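Local coordinates for B-type Cna protein (Enterococcus faecium, PDB 6FWY), which is a cell-wall-anchored surface protein domain of unknown function, belonging to the bacterial thioester domains, and probably takes part in covalent adhesion to host surfaces, at residues R26-N31 against Q121-H126; M53-P58 against A114-V119; K171-T176 against V224-P229; S193-G198 against G231-K236. One frame throughout, in Å; residues are numbered along the deposited sequence.

In the fold
The four contacts form two pairs at opposite ends of an elongated chain. Interactions 1 and 2, centres 12 Å apart, touch through Val27 and Ile122 on Phe117; interactions 3 and 4, 11 Å apart, touch where Thr228 meets Pro196. Between the pairs the centres lie 56 to 72 Å apart. Along the chain interaction 2 is nested inside the loop closed by interaction 1, and both close before interaction 3 opens; interactions 3 and 4 then alternate their segments. Interactions 1 and 4 reach the same branched antiparallel sheet, interaction 3 the five-stranded one; long strands 231-250 and 258-277 thus join the helical, thioester-domain end of interactions 1 and 2 to the all-beta end.

Interaction 1: R26-N31 against Q121-H126; sequences RVNMPN and QIVWSH
Arg26 and Val123 form a hydrogen-bonded antiparallel pair, with Val27 and Ile122 as the non-hydrogen-bonded pair beside it, so that the short strand 122-123 adds an edge to strand 26-29 of the branched antiparallel sheet. Both polar backbone atoms of Arg26 are satisfied here: its N donates to Val123 O at 3.0 Å, nearly straight (172°), and its O accepts from Val123 N at 2.7 Å. One residue beyond the Val27-Ile122 pair, Asn28 N gives a bond to Gln121 O. The ladder is lengthened at each end by a side chain. At one, the extended Gln121 side chain runs alongside the facing strand and NE2 reaches Asn28 O at 2.9 Å, the acceptor lying in the amide plane; its OE1 accepts from Lys118 N, so both ends of this amide are engaged. At the other, the guanidinium of Arg26 grips Ser125 side-on: Arg26 NE meets Ser125 O at 2.9 Å, well above the carbonyl plane. A bend at chi3 (-72°) turns the group toward Ser125. Asn28 directs OD1 to Asn34 N on the neighbouring strand 32-44, and its amide lies against Val123, ND2 to CG2 3.5 Å. Val27 CG1 packs on Gln121 CB at 3.7 Å. The guanidinium grip is completed by Ser125 OG, 2.9 Å from Arg26 NH2 and exactly in the guanidinium plane.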
loop_
_atom_site.group_PDB
_atom_site.type_symbol
_atom_site.label_atom_id
_atom_site.label_comp_id
_atom_site.label_asym_id
_atom_site.label_seq_id
_atom_site.Cartn_x
_atom_site.Cartn_y
_atom_site.Cartn_z
ATOM N N ARG A 26 6.112 13.917 26.871
ATOM C CA ARG A 26 7.209 13.144 27.442
ATOM C C ARG A 26 6.660 11.752 27.704
ATOM O O ARG A 26 5.459 11.530 27.564
ATOM C CB ARG A 26 7.732 13.809 28.724
ATOM C CG ARG A 26 8.339 15.175 28.466
ATOM C CD ARG A 26 8.599 15.973 29.710
ATOM N NE ARG A 26 7.363 16.462 30.315
ATOM C CZ ARG A 26 7.272 16.970 31.553
ATOM N NH1 ARG A 26 8.341 17.083 32.312
ATOM N NH2 ARG A 26 6.100 17.386 32.009
ATOM N N VAL A 27 7.537 10.820 28.069
ATOM C CA VAL A 27 7.132 9.455 28.349
ATOM C C VAL A 27 7.814 8.952 29.617
ATOM O O VAL A 27 9.061 9.017 29.725
ATOM C CB VAL A 27 7.467 8.482 27.207
ATOM C CG1 VAL A 27 6.971 7.078 27.518
ATOM C CG2 VAL A 27 6.886 8.963 25.876
ATOM N N ASN A 28 6.992 8.438 30.542
ATOM C CA ASN A 28 7.474 7.637 31.652
ATOM C C ASN A 28 7.965 6.296 31.127
ATOM O O ASN A 28 7.198 5.389 30.837
ATOM C CB ASN A 28 6.379 7.416 32.722
ATOM C CG ASN A 28 5.959 8.709 33.399
ATOM O OD1 ASN A 28 6.775 9.592 33.637
ATOM N ND2 ASN A 28 4.677 8.822 33.690
ATOM N N MET A 29 9.273 6.215 30.957
ATOM C CA MET A 29 9.938 5.021 30.514
ATOM C C MET A 29 10.336 4.253 31.747
ATOM O O MET A 29 10.491 4.853 32.804
ATOM C CB MET A 29 11.177 5.403 29.695
ATOM C CG MET A 29 10.811 5.901 28.306
ATOM S SD MET A 29 9.899 4.758 27.228
ATOM C CE MET A 29 11.214 3.888 26.356
ATOM N N PRO A 30 10.606 2.945 31.604
ATOM C CA PRO A 30 10.889 2.143 32.808
ATOM C C PRO A 30 11.958 2.613 33.799
ATOM O O PRO A 30 11.762 2.459 34.992
ATOM C CB PRO A 30 11.323 0.802 32.246
ATOM C CG PRO A 30 10.584 0.700 30.940
ATOM C CD PRO A 30 10.583 2.108 30.384
ATOM N N ASN A 31 13.054 3.167 33.347
ATOM C CA ASN A 31 14.086 3.643 34.280
ATOM C C ASN A 31 14.114 5.196 34.367
ATOM O O ASN A 31 15.004 5.768 34.989
ATOM C CB ASN A 31 15.446 3.085 33.886
ATOM C CG ASN A 31 15.452 1.580 33.800
ATOM O OD1 ASN A 31 14.839 0.887 34.619
ATOM N ND2 ASN A 31 16.191 1.049 32.792
ATOM N N GLN A 121 1.875 5.294 29.295
ATOM C CA GLN A 121 3.161 5.920 29.632
ATOM C C GLN A 121 3.314 7.375 29.133
ATOM O O GLN A 121 4.202 8.087 29.587
ATOM C CB GLN A 121 4.323 5.081 29.114
ATOM C CG GLN A 121 4.442 3.682 29.703
ATOM C CD GLN A 121 5.427 2.830 28.904
ATOM O OE1 GLN A 121 5.012 1.921 28.191
ATOM N NE2 GLN A 121 6.728 3.156 28.986
ATOM N N ILE A 122 2.465 7.821 28.215
ATOM C CA ILE A 122 2.602 9.172 27.665
ATOM C C ILE A 122 2.231 10.232 28.698
ATOM O O ILE A 122 1.154 10.185 29.242
ATOM C CB ILE A 122 1.782 9.358 26.369
ATOM C CG1 ILE A 122 2.271 8.388 25.282
ATOM C CG2 ILE A 122 1.935 10.790 25.851
ATOM C CD1 ILE A 122 1.385 8.302 24.052
ATOM N N VAL A 123 3.144 11.169 28.942
ATOM C CA VAL A 123 2.905 12.371 29.757
ATOM C C VAL A 123 2.529 13.538 28.830
ATOM O O VAL A 123 3.351 13.990 28.024
ATOM C CB VAL A 123 4.145 12.726 30.642
ATOM C CG1 VAL A 123 3.912 13.983 31.466
ATOM C CG2 VAL A 123 4.471 11.573 31.571
ATOM N N TRP A 124 1.306 14.036 28.961
ATOM C CA TRP A 124 0.739 15.007 28.016
ATOM C C TRP A 124 1.088 16.429 28.400
ATOM O O TRP A 124 0.211 17.255 28.645
ATOM C CB TRP A 124 -0.773 14.812 27.889
ATOM C CG TRP A 124 -1.096 13.485 27.298
ATOM C CD1 TRP A 124 -1.493 12.358 27.972
ATOM C CD2 TRP A 124 -0.988 13.112 25.913
ATOM N NE1 TRP A 124 -1.664 11.324 27.085
ATOM C CE2 TRP A 124 -1.354 11.752 25.820
ATOM C CE3 TRP A 124 -0.625 13.803 24.747
ATOM C CZ2 TRP A 124 -1.379 11.067 24.610
ATOM C CZ3 TRP A 124 -0.633 13.121 23.538
ATOM C CH2 TRP A 124 -1.012 11.760 23.475
ATOM N N SER A 125 2.386 16.704 28.447
ATOM C CA SER A 125 2.907 18.030 28.777
ATOM C C SER A 125 4.405 18.030 28.523
ATOM O O SER A 125 5.057 16.983 28.573
ATOM C CB SER A 125 2.621 18.416 30.248
ATOM O OG SER A 125 3.326 17.565 31.135
ATOM N N HIS A 126 4.933 19.213 28.231
ATOM C CA HIS A 126 6.354 19.423 27.957
ATOM C C HIS A 126 6.725 20.858 28.385
ATOM O O HIS A 126 5.986 21.803 28.081
ATOM C CB HIS A 126 6.621 19.209 26.469
ATOM C CG HIS A 126 8.080 19.150 26.116
ATOM N ND1 HIS A 126 8.720 17.971 25.813
ATOM C CD2 HIS A 126 9.019 20.118 26.039
ATOM C CE1 HIS A 126 9.993 18.221 25.575
ATOM N NE2 HIS A 126 10.202 19.513 25.724
#

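Interaction 2: M53-P58 against A114-V119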
loop_
_atom_site.group_PDB
_atom_site.type_symbol
_atom_site.label_atom_id
_atom_site.label_comp_id
_atom_site.label_asym_id
_atom_site.label_seq_id
_atom_site.Cartn_x
_atom_site.Cartn_y
_atom_site.Cartn_z
ATOM N N MET A 53 10.770 4.019 14.023
ATOM C CA MET A 53 10.251 2.842 14.747
ATOM C C MET A 53 10.863 2.686 16.130
ATOM O O MET A 53 10.366 1.861 16.899
ATOM C CB MET A 53 10.579 1.534 13.988
ATOM C CG MET A 53 10.205 1.477 12.536
ATOM S SD MET A 53 8.475 1.134 12.328
ATOM C CE MET A 53 8.430 -0.637 12.600
ATOM N N ASP A 54 11.962 3.386 16.403
ATOM C CA ASP A 54 12.731 3.204 17.640
ATOM C C ASP A 54 13.000 4.559 18.296
ATOM O O ASP A 54 13.849 5.318 17.820
ATOM C CB ASP A 54 14.093 2.548 17.348
ATOM C CG ASP A 54 13.969 1.135 16.755
ATOM O OD1 ASP A 54 13.369 0.253 17.410
ATOM O OD2 ASP A 54 14.499 0.873 15.654
ATOM N N SER A 55 12.348 4.843 19.420
ATOM C CA SER A 55 12.468 6.158 20.074
ATOM C C SER A 55 13.836 6.489 20.669
ATOM O O SER A 55 14.113 7.651 20.930
ATOM C CB SER A 55 11.409 6.304 21.168
ATOM O OG SER A 55 11.610 5.339 22.159
ATOM N N GLU A 56 14.683 5.491 20.891
ATOM C CA GLU A 56 15.968 5.691 21.573
ATOM C C GLU A 56 17.181 5.668 20.666
ATOM O O GLU A 56 18.308 5.680 21.149
ATOM C CB GLU A 56 16.158 4.620 22.681
ATOM C CG GLU A 56 14.951 4.333 23.570
ATOM C CD GLU A 56 14.397 5.567 24.292
ATOM O OE1 GLU A 56 15.080 6.042 25.233
ATOM O OE2 GLU A 56 13.261 6.011 23.967
ATOM N N LEU A 57 16.971 5.619 19.358
ATOM C CA LEU A 57 18.073 5.598 18.380
ATOM C C LEU A 57 17.992 6.852 17.501
ATOM O O LEU A 57 16.902 7.383 17.278
ATOM C CB LEU A 57 18.010 4.332 17.520
ATOM C CG LEU A 57 18.296 2.992 18.237
ATOM C CD1 LEU A 57 18.166 1.811 17.285
ATOM C CD2 LEU A 57 19.661 2.934 18.940
ATOM N N PRO A 58 19.149 7.335 17.002
ATOM C CA PRO A 58 19.151 8.512 16.131
ATOM C C PRO A 58 18.524 8.280 14.737
ATOM O O PRO A 58 18.409 7.147 14.280
ATOM C CB PRO A 58 20.645 8.820 15.995
ATOM C CG PRO A 58 21.289 7.500 16.149
ATOM C CD PRO A 58 20.512 6.833 17.216
ATOM N N ALA A 114 4.929 0.687 17.005
ATOM C CA ALA A 114 6.170 -0.097 17.008
ATOM C C ALA A 114 6.508 -0.697 18.384
ATOM O O ALA A 114 7.451 -1.451 18.515
ATOM C CB ALA A 114 7.330 0.741 16.492
ATOM N N GLY A 115 5.738 -0.350 19.406
ATOM C CA GLY A 115 5.871 -0.955 20.731
ATOM C C GLY A 115 6.905 -0.294 21.640
ATOM O O GLY A 115 7.333 -0.901 22.610
ATOM N N ASN A 116 7.296 0.940 21.342
ATOM C CA ASN A 116 8.335 1.622 22.107
ATOM C C ASN A 116 7.860 1.974 23.552
ATOM O O ASN A 116 8.640 1.964 24.488
ATOM C CB ASN A 116 8.748 2.902 21.414
ATOM C CG ASN A 116 9.404 2.669 20.070
ATOM O OD1 ASN A 116 9.490 3.608 19.333
ATOM N ND2 ASN A 116 9.660 1.440 19.665
ATOM N N PHE A 117 6.578 2.322 23.645
ATOM C CA PHE A 117 5.871 2.551 24.871
ATOM C C PHE A 117 4.357 2.457 24.635
ATOM O O PHE A 117 3.858 2.572 23.493
ATOM C CB PHE A 117 6.236 3.913 25.464
ATOM C CG PHE A 117 6.301 5.022 24.454
ATOM C CD1 PHE A 117 5.161 5.729 24.085
ATOM C CD2 PHE A 117 7.526 5.363 23.865
ATOM C CE1 PHE A 117 5.241 6.752 23.153
ATOM C CE2 PHE A 117 7.617 6.401 22.963
ATOM C CZ PHE A 117 6.464 7.092 22.606
ATOM N N LYS A 118 3.651 2.232 25.740
ATOM C CA LYS A 118 2.191 2.199 25.762
ATOM C C LYS A 118 1.639 3.620 25.898
ATOM O O LYS A 118 2.366 4.543 26.318
ATOM C CB LYS A 118 1.710 1.332 26.943
ATOM C CG LYS A 118 2.118 -0.139 26.819
ATOM C CD LYS A 118 1.580 -0.975 27.999
ATOM C CE LYS A 118 2.576 -0.916 29.130
ATOM N NZ LYS A 118 2.102 -1.469 30.439
ATOM N N VAL A 119 0.356 3.784 25.553
ATOM C CA VAL A 119 -0.339 5.067 25.668
ATOM C C VAL A 119 -0.393 5.540 27.134
ATOM O O VAL A 119 -0.260 6.736 27.397
ATOM C CB VAL A 119 -1.756 5.003 25.025
ATOM C CG1 VAL A 119 -2.613 6.221 25.371
ATOM C CG2 VAL A 119 -1.661 4.844 23.495
#
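Ala114 meets Met53 first: its CB lies 3.3 Å from Met53 O and 4.2 Å from Met53 CB, with Phe78 of helix 76-84 touching both side chains. Gly115 then leaves helix 99-113 at positive phi (86°), the turning point of a Schellman motif with two bonds back into the last helical turn. This reversal delivers Asn116 to the single loop that follows strand 49-52, where both ends of its amide meet the backbone. ND2 donates to Met53 O at 2.9 Å, with an N-H...O angle of 153° and the acceptor close to the amide plane. OD1 receives only a weak bond from Ser55 N, 3.1 Å long and bent to 129°. Asn116 OD1 also lies 3.1 Å from Met53 O, but both are acceptors and this approach is not a bond. Ser55 opens the centre of a type I turn running from Asp54 to Leu57, so the amide spans the entry to that turn. Phe117 comes next; its ring presents its edge to Ser55, CE2 to CB 4.2 Å, and also packs on Trp111 and Met37.

Interaction 3: K171-T176 against V224-P229; sequences KYHTFT and VPVTTP
Tyr172 and Pro225 face each other as a non-hydrogen-bonded antiparallel pair, CA to CA 4.4 Å, and His173 with Val224 form the adjacent hydrogen-bonded pair. In the latter His173 N donates to Val224 O at 2.7 Å, and Val224 N returns a nearly straight bond (170°) to His173 O. Beyond Pro225, which has no N-H to offer, the ladder gains one further rung, Val226 N to Lys171 O at 2.9 Å. There strand 218-225 ends in a type I turn from Pro225 to Thr228, whose Pro225 O accepts from both N and OG1 of Thr228. Among the side chains, Val226 makes a CH-pi contact with His173: CG1 stands 4.0 Å from the ring centroid and only 6° off its normal. Placing CG1 anti to the carbonyl carbon (chi1 -61°) sets that methyl over the imidazole, while CG2 lies near Lys171 O. His173 ND1 is bonded to Asp168 OD1, which would fix the rotation of the ring. On the side carrying Tyr172, CE1 of its ring touches Pro225 CG at 3.9 Å. Phe175 presents its ring edge to Val224, CE2 to CG2 4.1 Å. These two strands are neighbours in the five-stranded antiparallel sheet, with strand 159-169 flanking 172-181; Trp277, from strand 258-277 of the other sheet, touches His173, Phe175 and Val224.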
loop_
_atom_site.group_PDB
_atom_site.type_symbol
_atom_site.label_atom_id
_atom_site.label_comp_id
_atom_site.label_asym_id
_atom_site.label_seq_id
_atom_site.Cartn_x
_atom_site.Cartn_y
_atom_site.Cartn_z
ATOM N N LYS A 171 -18.357 -15.820 -37.915
ATOM C CA LYS A 171 -17.853 -17.194 -37.877
ATOM C C LYS A 171 -17.356 -17.633 -36.471
ATOM O O LYS A 171 -16.584 -18.588 -36.340
ATOM C CB LYS A 171 -16.745 -17.340 -38.921
ATOM C CG LYS A 171 -17.284 -17.254 -40.323
ATOM C CD LYS A 171 -16.171 -17.314 -41.344
ATOM C CE LYS A 171 -16.717 -17.702 -42.712
ATOM N NZ LYS A 171 -15.613 -17.866 -43.702
ATOM N N TYR A 172 -17.775 -16.917 -35.423
ATOM C CA TYR A 172 -17.239 -17.141 -34.076
ATOM C C TYR A 172 -18.324 -17.266 -33.018
ATOM O O TYR A 172 -19.343 -16.564 -33.075
ATOM C CB TYR A 172 -16.317 -15.983 -33.686
ATOM C CG TYR A 172 -15.033 -15.963 -34.457
ATOM C CD1 TYR A 172 -13.975 -16.779 -34.081
ATOM C CD2 TYR A 172 -14.867 -15.133 -35.568
ATOM C CE1 TYR A 172 -12.782 -16.778 -34.768
ATOM C CE2 TYR A 172 -13.672 -15.136 -36.291
ATOM C CZ TYR A 172 -12.634 -15.963 -35.885
ATOM O OH TYR A 172 -11.446 -16.006 -36.573
ATOM N N HIS A 173 -18.082 -18.167 -32.054
ATOM C CA HIS A 173 -18.688 -18.074 -30.736
ATOM C C HIS A 173 -17.879 -17.018 -29.996
ATOM O O HIS A 173 -16.656 -17.111 -29.971
ATOM C CB HIS A 173 -18.585 -19.392 -29.948
ATOM C CG HIS A 173 -19.224 -20.575 -30.612
ATOM N ND1 HIS A 173 -20.585 -20.679 -30.804
ATOM C CD2 HIS A 173 -18.683 -21.729 -31.080
ATOM C CE1 HIS A 173 -20.855 -21.838 -31.377
ATOM N NE2 HIS A 173 -19.719 -22.495 -31.551
ATOM N N THR A 174 -18.548 -16.021 -29.408
ATOM C CA THR A 174 -17.869 -14.918 -28.699
ATOM C C THR A 174 -18.195 -14.930 -27.190
ATOM O O THR A 174 -19.316 -15.238 -26.787
ATOM C CB THR A 174 -18.185 -13.520 -29.296
ATOM O OG1 THR A 174 -19.470 -13.076 -28.880
ATOM C CG2 THR A 174 -18.120 -13.536 -30.820
ATOM N N PHE A 175 -17.200 -14.597 -26.374
ATOM C CA PHE A 175 -17.342 -14.539 -24.920
ATOM C C PHE A 175 -16.694 -13.246 -24.431
ATOM O O PHE A 175 -15.480 -13.073 -24.538
ATOM C CB PHE A 175 -16.665 -15.749 -24.263
ATOM C CG PHE A 175 -17.175 -17.067 -24.763
ATOM C CD1 PHE A 175 -18.286 -17.665 -24.173
ATOM C CD2 PHE A 175 -16.566 -17.693 -25.845
ATOM C CE1 PHE A 175 -18.769 -18.876 -24.648
ATOM C CE2 PHE A 175 -17.035 -18.902 -26.329
ATOM C CZ PHE A 175 -18.136 -19.503 -25.743
ATOM N N THR A 176 -17.502 -12.328 -23.917
ATOM C CA THR A 176 -17.010 -11.048 -23.412
ATOM C C THR A 176 -16.876 -11.096 -21.890
ATOM O O THR A 176 -17.711 -11.668 -21.209
ATOM C CB THR A 176 -17.909 -9.887 -23.877
ATOM O OG1 THR A 176 -17.984 -9.921 -25.305
ATOM C CG2 THR A 176 -17.362 -8.522 -23.427
ATOM N N VAL A 224 -14.096 -18.030 -30.555
ATOM C CA VAL A 224 -13.821 -19.437 -30.833
ATOM C C VAL A 224 -14.545 -19.754 -32.137
ATOM O O VAL A 224 -15.751 -19.551 -32.216
ATOM C CB VAL A 224 -14.335 -20.349 -29.688
ATOM C CG1 VAL A 224 -14.113 -21.828 -30.005
ATOM C CG2 VAL A 224 -13.657 -19.984 -28.365
ATOM N N PRO A 225 -13.818 -20.238 -33.166
ATOM C CA PRO A 225 -14.497 -20.514 -34.448
ATOM C C PRO A 225 -15.679 -21.477 -34.307
ATOM O O PRO A 225 -15.581 -22.471 -33.578
ATOM C CB PRO A 225 -13.389 -21.129 -35.302
ATOM C CG PRO A 225 -12.122 -20.627 -34.733
ATOM C CD PRO A 225 -12.363 -20.496 -33.253
ATOM N N VAL A 226 -16.790 -21.178 -34.986
ATOM C CA VAL A 226 -17.982 -22.053 -34.920
ATOM C C VAL A 226 -17.739 -23.450 -35.510
ATOM O O VAL A 226 -18.529 -24.351 -35.313
ATOM C CB VAL A 226 -19.252 -21.415 -35.556
ATOM C CG1 VAL A 226 -19.642 -20.130 -34.821
ATOM C CG2 VAL A 226 -19.094 -21.165 -37.054
ATOM N N THR A 227 -16.644 -23.628 -36.237
ATOM C CA THR A 227 -16.181 -24.952 -36.679
ATOM C C THR A 227 -15.569 -25.821 -35.580
ATOM O O THR A 227 -15.386 -27.023 -35.769
ATOM C CB THR A 227 -15.202 -24.846 -37.877
ATOM O OG1 THR A 227 -14.208 -23.833 -37.641
ATOM C CG2 THR A 227 -15.965 -24.432 -39.117
ATOM N N THR A 228 -15.266 -25.226 -34.425
ATOM C CA THR A 228 -14.640 -25.942 -33.331
ATOM C C THR A 228 -15.605 -26.991 -32.770
ATOM O O THR A 228 -16.777 -26.672 -32.532
ATOM C CB THR A 228 -14.238 -24.956 -32.224
ATOM O OG1 THR A 228 -13.449 -23.914 -32.793
ATOM C CG2 THR A 228 -13.451 -25.643 -31.109
ATOM N N PRO A 229 -15.125 -28.235 -32.554
ATOM C CA PRO A 229 -15.918 -29.260 -31.863
ATOM C C PRO A 229 -16.449 -28.797 -30.498
ATOM O O PRO A 229 -15.761 -28.082 -29.781
ATOM C CB PRO A 229 -14.923 -30.405 -31.684
ATOM C CG PRO A 229 -13.948 -30.252 -32.802
ATOM C CD PRO A 229 -13.844 -28.780 -33.048
#

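Interaction 4: S193-G198 against G231-K236; sequences SAKPAG and GTLSFK
Ser193 and Ser234 supply the polar part of the contact. Ser234 N donates to Ser193 OG at 3.0 Å with an N-H...O angle of 160°, so a serine hydroxyl takes a strand's amide where the chain of 193-198 departs from the sheet. Ser193 holds OG between its backbone N and carbonyl carbon (chi1 67°), which directs the oxygen at that N-H. The two serine hydroxyls are 3.6 Å apart, OG to OG, and are not bonded to each other; Ser234 OG pairs with Thr192 OG1 instead. The nonpolar part centres on Leu233. Its chi1 of 172° carries the CD1 methyl to the loop, where it approaches Ala194 O at 3.4 Å and Ser193 OG at 3.6 Å. Pro196 crosses this leucine at about a right angle, its CD 4.1 Å from CD1 and nearly as close to CD2. Leu233 also packs on Phe191 and Trp277, and Pro196 on Val224 and Thr228 beyond, so the loop bridges the two sheets. Backbone pairing of Ser234 with Thr192 and of Leu233 with Ala275 places 231-236 between strands 185-191 and 258-277. The arrangement is that of a loop connecting strands of two antiparallel sheets, 185-191 in one and 200-203 in the other, consistent with a beta-sandwich.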
loop_
_atom_site.group_PDB
_atom_site.type_symbol
_atom_site.label_atom_id
_atom_site.label_comp_id
_atom_site.label_asym_id
_atom_site.label_seq_id
_atom_site.Cartn_x
_atom_site.Cartn_y
_atom_site.Cartn_z
ATOM N N SER A 193 -6.412 -24.905 -20.045
ATOM C CA SER A 193 -6.748 -26.057 -20.877
ATOM C C SER A 193 -6.275 -25.789 -22.299
ATOM O O SER A 193 -5.727 -24.727 -22.599
ATOM C CB SER A 193 -8.255 -26.290 -20.882
ATOM O OG SER A 193 -8.945 -25.232 -21.527
ATOM N N ALA A 194 -6.494 -26.773 -23.168
ATOM C CA ALA A 194 -6.221 -26.662 -24.593
ATOM C C ALA A 194 -6.968 -25.494 -25.231
ATOM O O ALA A 194 -8.154 -25.310 -24.990
ATOM C CB ALA A 194 -6.582 -27.969 -25.290
ATOM N N LYS A 195 -6.260 -24.706 -26.025
ATOM C CA LYS A 195 -6.870 -23.622 -26.791
ATOM C C LYS A 195 -7.337 -24.181 -28.134
ATOM O O LYS A 195 -6.539 -24.789 -28.854
ATOM C CB LYS A 195 -5.873 -22.492 -27.030
ATOM C CG LYS A 195 -5.588 -21.695 -25.789
ATOM C CD LYS A 195 -4.245 -21.005 -25.777
ATOM C CE LYS A 195 -4.315 -19.775 -26.643
ATOM N NZ LYS A 195 -3.119 -18.938 -26.366
ATOM N N PRO A 196 -8.615 -23.961 -28.491
ATOM C CA PRO A 196 -9.041 -24.371 -29.836
ATOM C C PRO A 196 -8.278 -23.612 -30.925
ATOM O O PRO A 196 -7.896 -22.449 -30.725
ATOM C CB PRO A 196 -10.530 -24.029 -29.868
ATOM C CG PRO A 196 -10.768 -23.072 -28.754
ATOM C CD PRO A 196 -9.697 -23.298 -27.727
ATOM N N ALA A 197 -8.045 -24.285 -32.050
ATOM C CA ALA A 197 -7.391 -23.664 -33.206
ATOM C C ALA A 197 -8.178 -22.445 -33.674
ATOM O O ALA A 197 -9.432 -22.446 -33.633
ATOM C CB ALA A 197 -7.263 -24.671 -34.338
ATOM N N GLY A 198 -7.446 -21.401 -34.072
ATOM C CA GLY A 198 -8.084 -20.185 -34.616
ATOM C C GLY A 198 -8.752 -19.304 -33.565
ATOM O O GLY A 198 -9.501 -18.397 -33.909
ATOM N N GLY A 231 -17.333 -28.060 -26.832
ATOM C CA GLY A 231 -16.461 -28.205 -25.674
ATOM C C GLY A 231 -16.282 -26.952 -24.835
ATOM O O GLY A 231 -17.104 -26.028 -24.868
ATOM N N THR A 232 -15.194 -26.945 -24.074
ATOM C CA THR A 232 -14.916 -25.884 -23.128
ATOM C C THR A 232 -13.458 -25.448 -23.176
ATOM O O THR A 232 -12.565 -26.191 -23.587
ATOM C CB THR A 232 -15.217 -26.320 -21.681
ATOM O OG1 THR A 232 -14.397 -27.445 -21.351
ATOM C CG2 THR A 232 -16.691 -26.699 -21.507
ATOM N N LEU A 233 -13.251 -24.238 -22.692
ATOM C CA LEU A 233 -11.952 -23.625 -22.552
ATOM C C LEU A 233 -11.928 -23.009 -21.158
ATOM O O LEU A 233 -12.928 -22.450 -20.721
ATOM C CB LEU A 233 -11.850 -22.520 -23.602
ATOM C CG LEU A 233 -10.671 -21.587 -23.591
ATOM C CD1 LEU A 233 -9.388 -22.402 -23.759
ATOM C CD2 LEU A 233 -10.844 -20.611 -24.743
ATOM N N SER A 234 -10.805 -23.099 -20.458
ATOM C CA SER A 234 -10.674 -22.434 -19.161
ATOM C C SER A 234 -9.445 -21.540 -19.128
ATOM O O SER A 234 -8.452 -21.816 -19.777
ATOM C CB SER A 234 -10.678 -23.457 -18.014
ATOM O OG SER A 234 -9.547 -24.304 -18.070
ATOM N N PHE A 235 -9.533 -20.445 -18.379
ATOM C CA PHE A 235 -8.408 -19.512 -18.225
ATOM C C PHE A 235 -8.492 -18.710 -16.931
ATOM O O PHE A 235 -9.502 -18.748 -16.226
ATOM C CB PHE A 235 -8.320 -18.566 -19.435
ATOM C CG PHE A 235 -9.440 -17.559 -19.529
ATOM C CD1 PHE A 235 -10.656 -17.894 -20.099
ATOM C CD2 PHE A 235 -9.261 -16.263 -19.068
ATOM C CE1 PHE A 235 -11.695 -16.961 -20.177
ATOM C CE2 PHE A 235 -10.282 -15.319 -19.145
ATOM C CZ PHE A 235 -11.501 -15.667 -19.700
ATOM N N LYS A 236 -7.407 -17.997 -16.643
ATOM C CA LYS A 236 -7.366 -16.987 -15.584
ATOM C C LYS A 236 -6.557 -15.795 -16.081
ATOM O O LYS A 236 -5.852 -15.883 -17.092
ATOM C CB LYS A 236 -6.720 -17.530 -14.307
ATOM C CG LYS A 236 -5.302 -18.030 -14.483
ATOM C CD LYS A 236 -4.498 -18.157 -13.220
ATOM C CE LYS A 236 -3.055 -18.486 -13.582
ATOM N NZ LYS A 236 -2.266 -18.889 -12.380
#